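Local coordinates for protein cysteine desulfurase (Fervidobacterium islandicum, PDB 6A6E) that catalyses the pyridoxal-phosphate-dependent removal of sulfur from L-cysteine, leaving alanine and an enzyme-bound persulfide, and probably supplies sulfur for iron-sulfur cluster assembly, at residues G184-E192 and G336-S347; V311-L322 and V401-D411. All coordinates share one frame; numbering follows the deposited sequence.

Contact 1 of 2, residues G184-E192 and G336-S347; sequences GQSNVTGQE and GPIDSSHKSLVS
Ser347 OG donates a short bond to a lone pair of Val188 O (2.7 Å), coming in the carbonyl plane; water 1 also donates to Val188 O and accepts from Ser347 N. Farther along, Gln191 and His342 form a single beta bridge: Lys343 N donates to Gly190 O (2.9 Å), and Glu192 N to Ser341 O (2.8 Å), both nearly straight at 172°. Between the bridge and the Ser347 bond lies the His342 ring. Its ND1 donates to Pro337 O (2.7 Å) and its NE2 to Leu345 O (2.6 Å), which fixes its rotation, while Thr189 O sits over one face, 2.9 Å from His342 CE1. Replacing the ring by an alanine would probably leave the Pro337 and Leu345 carbonyls without these donors and open a gap beneath Thr189. Gly190 passes so close that any CB would clash with His342 CD2. Leu345 sets CD1 3.3 Å from Val188 O and CD2 against the carbonyl oxygens of Ser186 and Asn187. Pro337 CG packs on Gln191 CB, and Glu192 lies across the aliphatic base of Lys343, its OE1 salt-bridged to Lys218. Loop 184-192, which follows strand 179-183 and carries the cofactor-pocket residues Gln185 and Asn187, is thus fastened to the turn and strand start at 336-347, and the two donating ring nitrogens are consistent with a positively charged His342.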
loop_
_atom_site.group_PDB
_atom_site.type_symbol
_atom_site.label_atom_id
_atom_site.label_comp_id
_atom_site.label_asym_id
_atom_site.label_seq_id
_atom_site.Cartn_x
_atom_site.Cartn_y
_atom_site.Cartn_z
ATOM N N GLY A 184 21.894 -2.566 -0.453
ATOM C CA GLY A 184 22.455 -3.849 -0.153
ATOM C C GLY A 184 22.968 -4.495 -1.435
ATOM O O GLY A 184 23.847 -5.386 -1.390
ATOM N N GLN A 185 22.407 -4.091 -2.577
ATOM C CA GLN A 185 22.864 -4.551 -3.897
ATOM C C GLN A 185 22.263 -3.669 -4.975
ATOM O O GLN A 185 21.034 -3.435 -4.963
ATOM C CB GLN A 185 22.393 -5.987 -4.155
ATOM C CG GLN A 185 22.716 -6.518 -5.557
ATOM C CD GLN A 185 22.133 -7.885 -5.822
ATOM O OE1 GLN A 185 21.297 -8.352 -5.075
ATOM N NE2 GLN A 185 22.594 -8.547 -6.852
ATOM N N SER A 186 23.102 -3.192 -5.908
ATOM C CA SER A 186 22.678 -2.284 -6.967
ATOM C C SER A 186 21.815 -3.019 -7.961
ATOM O O SER A 186 22.116 -4.156 -8.352
ATOM C CB SER A 186 23.870 -1.611 -7.664
ATOM O OG SER A 186 23.495 -0.933 -8.873
ATOM N N ASN A 187 20.736 -2.338 -8.339
ATOM C CA ASN A 187 19.820 -2.786 -9.375
ATOM C C ASN A 187 20.371 -2.539 -10.794
ATOM O O ASN A 187 19.703 -2.906 -11.741
ATOM C CB ASN A 187 18.451 -2.077 -9.255
ATOM C CG ASN A 187 18.506 -0.616 -9.620
ATOM O OD1 ASN A 187 19.371 0.098 -9.152
ATOM N ND2 ASN A 187 17.562 -0.145 -10.455
ATOM N N VAL A 188 21.552 -1.919 -10.905
ATOM C CA VAL A 188 22.241 -1.651 -12.198
ATOM C C VAL A 188 23.609 -2.352 -12.335
ATOM O O VAL A 188 23.854 -3.070 -13.307
ATOM C CB VAL A 188 22.446 -0.150 -12.392
ATOM C CG1 VAL A 188 23.212 0.122 -13.680
ATOM C CG2 VAL A 188 21.087 0.558 -12.479
ATOM N N THR A 189 24.462 -2.204 -11.334
ATOM C CA THR A 189 25.757 -2.876 -11.364
ATOM C C THR A 189 25.728 -4.303 -10.932
ATOM O O THR A 189 26.651 -5.053 -11.254
ATOM C CB THR A 189 26.802 -2.154 -10.542
ATOM O OG1 THR A 189 26.539 -2.343 -9.132
ATOM C CG2 THR A 189 26.850 -0.714 -10.888
ATOM N N GLY A 190 24.695 -4.708 -10.181
ATOM C CA GLY A 190 24.609 -6.092 -9.638
ATOM C C GLY A 190 25.507 -6.279 -8.405
ATOM O O GLY A 190 25.593 -7.369 -7.849
ATOM N N GLN A 191 26.198 -5.233 -7.967
ATOM C CA GLN A 191 27.185 -5.393 -6.892
ATOM C C GLN A 191 26.516 -5.566 -5.521
ATOM O O GLN A 191 25.827 -4.643 -5.049
ATOM C CB GLN A 191 28.131 -4.178 -6.808
ATOM C CG GLN A 191 29.241 -4.407 -5.779
ATOM C CD GLN A 191 30.160 -3.240 -5.551
ATOM O OE1 GLN A 191 29.970 -2.172 -6.118
ATOM N NE2 GLN A 191 31.151 -3.427 -4.644
ATOM N N GLU A 192 26.716 -6.718 -4.884
ATOM C CA GLU A 192 26.399 -6.873 -3.463
ATOM C C GLU A 192 27.398 -6.082 -2.604
ATOM O O GLU A 192 28.580 -6.264 -2.738
ATOM C CB GLU A 192 26.397 -8.335 -3.045
ATOM C CG GLU A 192 25.324 -9.150 -3.792
ATOM C CD GLU A 192 25.297 -10.636 -3.438
ATOM O OE1 GLU A 192 26.243 -11.109 -2.777
ATOM O OE2 GLU A 192 24.325 -11.352 -3.832
ATOM N N GLY A 336 29.593 -2.665 -14.051
ATOM C CA GLY A 336 29.665 -3.291 -12.739
ATOM C C GLY A 336 30.966 -4.080 -12.540
ATOM O O GLY A 336 31.790 -4.127 -13.420
ATOM N N PRO A 337 31.149 -4.679 -11.359
ATOM C CA PRO A 337 32.344 -5.446 -11.011
ATOM C C PRO A 337 32.392 -6.769 -11.743
ATOM O O PRO A 337 31.364 -7.392 -12.007
ATOM C CB PRO A 337 32.159 -5.698 -9.489
ATOM C CG PRO A 337 30.637 -5.754 -9.349
ATOM C CD PRO A 337 30.195 -4.625 -10.231
ATOM N N ILE A 338 33.592 -7.200 -12.094
ATOM C CA ILE A 338 33.761 -8.502 -12.745
ATOM C C ILE A 338 34.447 -9.318 -11.678
ATOM O O ILE A 338 35.655 -9.461 -11.675
ATOM C CB ILE A 338 34.619 -8.448 -14.043
ATOM C CG1 ILE A 338 34.184 -7.316 -14.966
ATOM C CG2 ILE A 338 34.532 -9.795 -14.764
ATOM C CD1 ILE A 338 32.811 -7.571 -15.599
ATOM N N ASP A 339 33.667 -9.768 -10.724
ATOM C CA ASP A 339 34.171 -10.414 -9.529
ATOM C C ASP A 339 32.945 -11.027 -8.845
ATOM O O ASP A 339 31.843 -10.955 -9.395
ATOM C CB ASP A 339 35.002 -9.470 -8.636
ATOM C CG ASP A 339 34.169 -8.491 -7.828
ATOM O OD1 ASP A 339 32.936 -8.645 -7.674
ATOM O OD2 ASP A 339 34.759 -7.540 -7.316
ATOM N N SER A 340 33.114 -11.686 -7.705
ATOM C CA SER A 340 32.022 -12.531 -7.185
ATOM C C SER A 340 30.989 -11.715 -6.373
ATOM O O SER A 340 29.953 -12.262 -5.961
ATOM C CB SER A 340 32.606 -13.611 -6.283
ATOM O OG SER A 340 33.157 -12.957 -5.145
ATOM N N SER A 341 31.265 -10.439 -6.141
ATOM C CA SER A 341 30.245 -9.495 -5.663
ATOM C C SER A 341 29.102 -9.249 -6.695
ATOM O O SER A 341 28.008 -8.796 -6.302
ATOM C CB SER A 341 30.844 -8.150 -5.201
ATOM O OG SER A 341 31.125 -7.273 -6.312
ATOM N N HIS A 342 29.320 -9.575 -7.968
ATOM C CA HIS A 342 28.342 -9.257 -9.016
ATOM C C HIS A 342 27.318 -10.358 -9.057
ATOM O O HIS A 342 27.660 -11.491 -9.341
ATOM C CB HIS A 342 29.043 -9.130 -10.387
ATOM C CG HIS A 342 28.200 -8.489 -11.451
ATOM N ND1 HIS A 342 28.669 -7.455 -12.233
ATOM C CD2 HIS A 342 26.932 -8.741 -11.873
ATOM C CE1 HIS A 342 27.715 -7.079 -13.077
ATOM N NE2 HIS A 342 26.653 -7.844 -12.878
ATOM N N LYS A 343 26.065 -10.072 -8.728
ATOM C CA LYS A 343 25.032 -11.110 -8.754
ATOM C C LYS A 343 23.760 -10.618 -9.372
ATOM O O LYS A 343 23.604 -9.446 -9.529
ATOM C CB LYS A 343 24.738 -11.561 -7.308
ATOM C CG LYS A 343 25.934 -12.262 -6.635
ATOM C CD LYS A 343 25.884 -13.738 -6.971
ATOM C CE LYS A 343 27.101 -14.572 -6.547
ATOM N NZ LYS A 343 28.430 -14.067 -6.994
ATOM N N SER A 344 22.899 -11.548 -9.789
ATOM C CA SER A 344 21.474 -11.325 -10.138
ATOM C C SER A 344 21.243 -10.768 -11.520
ATOM O O SER A 344 20.238 -11.123 -12.153
ATOM C CB SER A 344 20.773 -10.294 -9.224
ATOM O OG SER A 344 20.654 -10.813 -7.989
ATOM N N LEU A 345 22.088 -9.831 -11.934
ATOM C CA LEU A 345 21.818 -9.048 -13.122
ATOM C C LEU A 345 23.054 -8.464 -13.787
ATOM O O LEU A 345 24.058 -8.203 -13.127
ATOM C CB LEU A 345 20.880 -7.890 -12.734
ATOM C CG LEU A 345 21.413 -6.877 -11.701
ATOM C CD1 LEU A 345 22.127 -5.740 -12.387
ATOM C CD2 LEU A 345 20.325 -6.341 -10.735
ATOM N N VAL A 346 22.906 -8.198 -15.093
ATOM C CA VAL A 346 23.931 -7.628 -15.918
ATOM C C VAL A 346 23.363 -6.501 -16.722
ATOM O O VAL A 346 22.449 -6.701 -17.504
ATOM C CB VAL A 346 24.498 -8.712 -16.878
ATOM C CG1 VAL A 346 25.606 -8.145 -17.805
ATOM C CG2 VAL A 346 25.100 -9.778 -16.027
ATOM N N SER A 347 23.898 -5.316 -16.504
ATOM C CA SER A 347 23.563 -4.158 -17.285
ATOM C C SER A 347 24.663 -4.023 -18.350
ATOM O O SER A 347 25.861 -4.201 -18.029
ATOM C CB SER A 347 23.496 -2.903 -16.415
ATOM O OG SER A 347 22.303 -2.989 -15.561
HETATM O O HOH W 1 25.614 -4.968 -14.356
#

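Contact 2 of 2, residues V311-L322 and V401-D411; sequences VEKHVEELSNYL and VYLYNTKEDID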
loop_
_atom_site.group_PDB
_atom_site.type_symbol
_atom_site.label_atom_id
_atom_site.label_comp_id
_atom_site.label_asym_id
_atom_site.label_seq_id
_atom_site.Cartn_x
_atom_site.Cartn_y
_atom_site.Cartn_z
ATOM N N VAL A 311 17.842 -21.676 -3.136
ATOM C CA VAL A 311 17.412 -20.571 -3.991
ATOM C C VAL A 311 18.622 -19.700 -4.259
ATOM O O VAL A 311 18.898 -19.358 -5.392
ATOM C CB VAL A 311 16.228 -19.764 -3.346
ATOM C CG1 VAL A 311 15.958 -18.470 -4.111
ATOM C CG2 VAL A 311 14.969 -20.632 -3.302
ATOM N N GLU A 312 19.359 -19.387 -3.200
ATOM C CA GLU A 312 20.481 -18.559 -3.262
ATOM C C GLU A 312 21.591 -19.122 -4.130
ATOM O O GLU A 312 22.129 -18.386 -4.983
ATOM C CB GLU A 312 20.973 -18.253 -1.861
ATOM C CG GLU A 312 22.252 -17.466 -1.819
ATOM C CD GLU A 312 22.736 -17.134 -0.411
ATOM O OE1 GLU A 312 21.965 -17.059 0.607
ATOM O OE2 GLU A 312 23.942 -16.850 -0.332
ATOM N N LYS A 313 21.911 -20.409 -3.943
ATOM C CA LYS A 313 22.898 -21.095 -4.790
ATOM C C LYS A 313 22.495 -21.152 -6.246
ATOM O O LYS A 313 23.338 -20.953 -7.091
ATOM C CB LYS A 313 23.177 -22.543 -4.300
ATOM C CG LYS A 313 24.131 -22.645 -3.118
ATOM C CD LYS A 313 25.586 -22.629 -3.624
ATOM C CE LYS A 313 26.653 -22.620 -2.522
ATOM N NZ LYS A 313 26.850 -21.264 -1.915
ATOM N N HIS A 314 21.229 -21.461 -6.538
ATOM C CA HIS A 314 20.756 -21.516 -7.904
ATOM C C HIS A 314 20.925 -20.163 -8.589
ATOM O O HIS A 314 21.529 -20.075 -9.667
ATOM C CB HIS A 314 19.327 -21.985 -7.972
ATOM C CG HIS A 314 18.728 -21.929 -9.340
ATOM N ND1 HIS A 314 19.223 -22.651 -10.404
ATOM C CD2 HIS A 314 17.637 -21.277 -9.813
ATOM C CE1 HIS A 314 18.476 -22.442 -11.470
ATOM N NE2 HIS A 314 17.504 -21.613 -11.145
ATOM N N VAL A 315 20.449 -19.105 -7.941
ATOM C CA VAL A 315 20.629 -17.770 -8.483
ATOM C C VAL A 315 22.111 -17.410 -8.665
ATOM O O VAL A 315 22.483 -16.802 -9.646
ATOM C CB VAL A 315 19.911 -16.687 -7.618
ATOM C CG1 VAL A 315 20.154 -15.339 -8.230
ATOM C CG2 VAL A 315 18.414 -16.895 -7.645
ATOM N N GLU A 316 22.946 -17.818 -7.716
ATOM C CA GLU A 316 24.377 -17.642 -7.818
ATOM C C GLU A 316 24.944 -18.328 -9.068
ATOM O O GLU A 316 25.687 -17.723 -9.813
ATOM C CB GLU A 316 25.038 -18.172 -6.545
ATOM C CG GLU A 316 26.525 -17.974 -6.433
ATOM C CD GLU A 316 26.971 -18.074 -4.980
ATOM O OE1 GLU A 316 26.845 -19.180 -4.396
ATOM O OE2 GLU A 316 27.423 -17.053 -4.411
ATOM N N GLU A 317 24.550 -19.547 -9.336
ATOM C CA GLU A 317 25.109 -20.253 -10.496
ATOM C C GLU A 317 24.554 -19.654 -11.797
ATOM O O GLU A 317 25.267 -19.531 -12.793
ATOM C CB GLU A 317 24.906 -21.786 -10.400
ATOM C CG GLU A 317 23.616 -22.317 -11.005
ATOM C CD GLU A 317 23.282 -23.770 -10.598
ATOM O OE1 GLU A 317 24.273 -24.497 -10.253
ATOM O OE2 GLU A 317 22.037 -24.147 -10.634
ATOM N N LEU A 318 23.290 -19.232 -11.796
ATOM C CA LEU A 318 22.768 -18.557 -12.965
ATOM C C LEU A 318 23.511 -17.273 -13.226
ATOM O O LEU A 318 23.791 -16.976 -14.359
ATOM C CB LEU A 318 21.294 -18.211 -12.809
ATOM C CG LEU A 318 20.326 -19.344 -12.878
ATOM C CD1 LEU A 318 18.947 -18.791 -12.535
ATOM C CD2 LEU A 318 20.359 -19.938 -14.278
ATOM N N SER A 319 23.791 -16.522 -12.168
ATOM C CA SER A 319 24.493 -15.252 -12.274
ATOM C C SER A 319 25.883 -15.392 -12.851
ATOM O O SER A 319 26.297 -14.553 -13.679
ATOM C CB SER A 319 24.646 -14.542 -10.921
ATOM O OG SER A 319 23.402 -14.322 -10.304
ATOM N N ASN A 320 26.635 -16.376 -12.352
ATOM C CA ASN A 320 27.976 -16.646 -12.858
ATOM C C ASN A 320 27.935 -17.010 -14.323
ATOM O O ASN A 320 28.676 -16.465 -15.082
ATOM C CB ASN A 320 28.655 -17.738 -12.073
ATOM C CG ASN A 320 28.873 -17.339 -10.631
ATOM O OD1 ASN A 320 28.900 -16.168 -10.298
ATOM N ND2 ASN A 320 29.015 -18.304 -9.773
ATOM N N TYR A 321 27.060 -17.914 -14.714
ATOM C CA TYR A 321 26.850 -18.244 -16.130
ATOM C C TYR A 321 26.423 -17.035 -17.020
ATOM O O TYR A 321 26.917 -16.844 -18.121
ATOM C CB TYR A 321 25.836 -19.341 -16.227
ATOM C CG TYR A 321 25.714 -19.956 -17.612
ATOM C CD1 TYR A 321 26.663 -20.911 -18.101
ATOM C CD2 TYR A 321 24.623 -19.664 -18.402
ATOM C CE1 TYR A 321 26.504 -21.467 -19.360
ATOM C CE2 TYR A 321 24.460 -20.189 -19.665
ATOM C CZ TYR A 321 25.387 -21.108 -20.141
ATOM O OH TYR A 321 25.115 -21.630 -21.388
ATOM N N LEU A 322 25.499 -16.216 -16.543
ATOM C CA LEU A 322 25.089 -15.026 -17.310
ATOM C C LEU A 322 26.297 -14.122 -17.488
ATOM O O LEU A 322 26.597 -13.686 -18.612
ATOM C CB LEU A 322 23.958 -14.257 -16.591
ATOM C CG LEU A 322 23.590 -12.882 -17.146
ATOM C CD1 LEU A 322 23.072 -13.019 -18.592
ATOM C CD2 LEU A 322 22.527 -12.238 -16.239
ATOM N N VAL A 401 18.194 -12.357 -13.440
ATOM C CA VAL A 401 17.779 -13.740 -13.258
ATOM C C VAL A 401 17.174 -13.965 -11.871
ATOM O O VAL A 401 17.497 -13.247 -10.915
ATOM C CB VAL A 401 18.948 -14.760 -13.452
ATOM C CG1 VAL A 401 19.409 -14.770 -14.879
ATOM C CG2 VAL A 401 20.169 -14.415 -12.589
ATOM N N TYR A 402 16.320 -14.995 -11.792
ATOM C CA TYR A 402 15.756 -15.401 -10.515
ATOM C C TYR A 402 15.383 -16.894 -10.569
ATOM O O TYR A 402 15.807 -17.628 -11.481
ATOM C CB TYR A 402 14.532 -14.500 -10.158
ATOM C CG TYR A 402 14.155 -14.519 -8.664
ATOM C CD1 TYR A 402 15.099 -14.280 -7.689
ATOM C CD2 TYR A 402 12.864 -14.724 -8.249
ATOM C CE1 TYR A 402 14.792 -14.267 -6.348
ATOM C CE2 TYR A 402 12.536 -14.715 -6.892
ATOM C CZ TYR A 402 13.510 -14.498 -5.945
ATOM O OH TYR A 402 13.185 -14.489 -4.611
ATOM N N LEU A 403 14.595 -17.341 -9.595
ATOM C CA LEU A 403 14.425 -18.735 -9.253
ATOM C C LEU A 403 14.100 -19.667 -10.414
ATOM O O LEU A 403 14.727 -20.740 -10.558
ATOM C CB LEU A 403 13.277 -18.855 -8.224
ATOM C CG LEU A 403 12.882 -20.259 -7.809
ATOM C CD1 LEU A 403 14.106 -20.915 -7.202
ATOM C CD2 LEU A 403 11.750 -20.285 -6.818
ATOM N N TYR A 404 13.092 -19.273 -11.196
ATOM C CA TYR A 404 12.501 -20.039 -12.253
ATOM C C TYR A 404 13.286 -19.837 -13.604
ATOM O O TYR A 404 12.814 -20.253 -14.660
ATOM C CB TYR A 404 10.986 -19.658 -12.429
ATOM C CG TYR A 404 10.753 -18.141 -12.273
ATOM C CD1 TYR A 404 11.308 -17.219 -13.186
ATOM C CD2 TYR A 404 10.080 -17.638 -11.162
ATOM C CE1 TYR A 404 11.174 -15.844 -13.015
ATOM C CE2 TYR A 404 9.950 -16.246 -10.942
ATOM C CZ TYR A 404 10.489 -15.360 -11.866
ATOM O OH TYR A 404 10.393 -14.037 -11.651
ATOM N N ASN A 405 14.416 -19.173 -13.591
ATOM C CA ASN A 405 15.226 -19.072 -14.810
ATOM C C ASN A 405 16.189 -20.276 -14.955
ATOM O O ASN A 405 16.488 -20.974 -13.991
ATOM C CB ASN A 405 16.026 -17.762 -14.882
ATOM C CG ASN A 405 15.151 -16.546 -15.148
ATOM O OD1 ASN A 405 15.202 -15.574 -14.367
ATOM N ND2 ASN A 405 14.332 -16.580 -16.233
ATOM N N THR A 406 16.636 -20.511 -16.181
ATOM C CA THR A 406 17.522 -21.641 -16.529
ATOM C C THR A 406 18.719 -21.173 -17.328
ATOM O O THR A 406 18.781 -20.028 -17.808
ATOM C CB THR A 406 16.783 -22.698 -17.383
ATOM O OG1 THR A 406 16.481 -22.149 -18.674
ATOM C CG2 THR A 406 15.513 -23.184 -16.673
ATOM N N LYS A 407 19.700 -22.046 -17.466
ATOM C CA LYS A 407 20.802 -21.739 -18.349
ATOM C C LYS A 407 20.361 -21.662 -19.767
ATOM O O LYS A 407 20.860 -20.849 -20.521
ATOM C CB LYS A 407 21.901 -22.765 -18.203
ATOM C CG LYS A 407 22.700 -22.493 -16.954
ATOM C CD LYS A 407 23.732 -23.576 -16.744
ATOM C CE LYS A 407 24.763 -23.152 -15.723
ATOM N NZ LYS A 407 25.024 -24.337 -14.881
ATOM N N GLU A 408 19.377 -22.463 -20.137
ATOM C CA GLU A 408 18.804 -22.320 -21.468
ATOM C C GLU A 408 18.202 -20.928 -21.760
ATOM O O GLU A 408 18.377 -20.380 -22.872
ATOM C CB GLU A 408 17.794 -23.418 -21.740
ATOM C CG GLU A 408 17.240 -23.259 -23.142
ATOM C CD GLU A 408 16.211 -24.299 -23.509
ATOM O OE1 GLU A 408 16.631 -25.423 -23.878
ATOM O OE2 GLU A 408 14.999 -23.976 -23.480
ATOM N N ASP A 409 17.492 -20.348 -20.767
ATOM C CA ASP A 409 16.997 -18.962 -20.876
ATOM C C ASP A 409 18.124 -18.029 -21.238
ATOM O O ASP A 409 18.011 -17.178 -22.125
ATOM C CB ASP A 409 16.384 -18.471 -19.553
ATOM C CG ASP A 409 15.085 -19.138 -19.203
ATOM O OD1 ASP A 409 14.349 -19.593 -20.113
ATOM O OD2 ASP A 409 14.712 -19.120 -17.973
ATOM N N ILE A 410 19.208 -18.155 -20.527
ATOM C CA ILE A 410 20.359 -17.333 -20.782
ATOM C C ILE A 410 20.918 -17.554 -22.234
ATOM O O ILE A 410 21.250 -16.559 -22.948
ATOM C CB ILE A 410 21.392 -17.577 -19.699
ATOM C CG1 ILE A 410 20.851 -17.024 -18.373
ATOM C CG2 ILE A 410 22.713 -16.906 -20.012
ATOM C CD1 ILE A 410 21.677 -17.345 -17.155
ATOM N N ASP A 411 20.958 -18.819 -22.673
ATOM C CA ASP A 411 21.409 -19.149 -24.054
ATOM C C ASP A 411 20.496 -18.522 -25.109
ATOM O O ASP A 411 20.968 -18.064 -26.154
ATOM C CB ASP A 411 21.438 -20.681 -24.281
ATOM C CG ASP A 411 22.532 -21.376 -23.479
ATOM O OD1 ASP A 411 23.437 -20.721 -23.017
ATOM O OD2 ASP A 411 22.510 -22.603 -23.320
#
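Tyr321 OH has two partners: it donates to the syn lone pair of Asp411 OD1 (2.5 Å) and is bonded by Arg6 NH2, while Arg6 NH1 makes a salt bridge to Asp411 OD2. Ring and carboxylate planes stand 59° apart, with Asp411 OD1 at the ring edge. Over one face runs the chain of Lys407, a CH-pi contact with CG 4.0 Å from the Tyr321 ring centroid; its NZ goes on to Arg6 O. The second polar link is His314, whose CG lies anti to the backbone N (chi1 174°), carrying the ring out to the turn before helix 407-423. There His314 NE2 donates to Asn405 O (3.1 Å), and ND1 to Glu317 OE2 (3.2 Å), both acceptors near the ring plane. Leu318 fills the space between these links: CD1 reaches Tyr402 O (3.5 Å), CD2 touches Ile410 CD1, and CB rests on Val401 CG2. Thr406 and Asp409 close a capping box at the start of the second helix. The axes of segments 311-322 and 407-411 approach to 10.0 Å, 23° from parallel. Tyr321 and Asp411 thus join helix to helix, His314 ties the first helix to the turn ahead of the cap, and apolar side chains pack between.

The two contacts have centres 14 Å apart and meet directly. Ser344 of contact 1, at the bend before strand 345-350, makes the join: its O lies 2.7 Å from Val401 N and its N 2.9 Å from Ser319 OG, both probable hydrogen bonds, so contact 1 is tied to both segments of contact 2. Val346 CG2 adds an apolar touch, 3.6 Å from Leu322 CD2. Strand 345-350 pairs with strand 396-400, and the helices of contact 2 pack beside that sheet, while loop 184-192 follows a strand of the seven-stranded sheet. Contact 1 reaches the cofactor: the side chain of Asn187 is about 4 Å from pyridoxal phosphate. In contact 2 the side chain of Tyr402 is about 12 Å from pyridoxal phosphate.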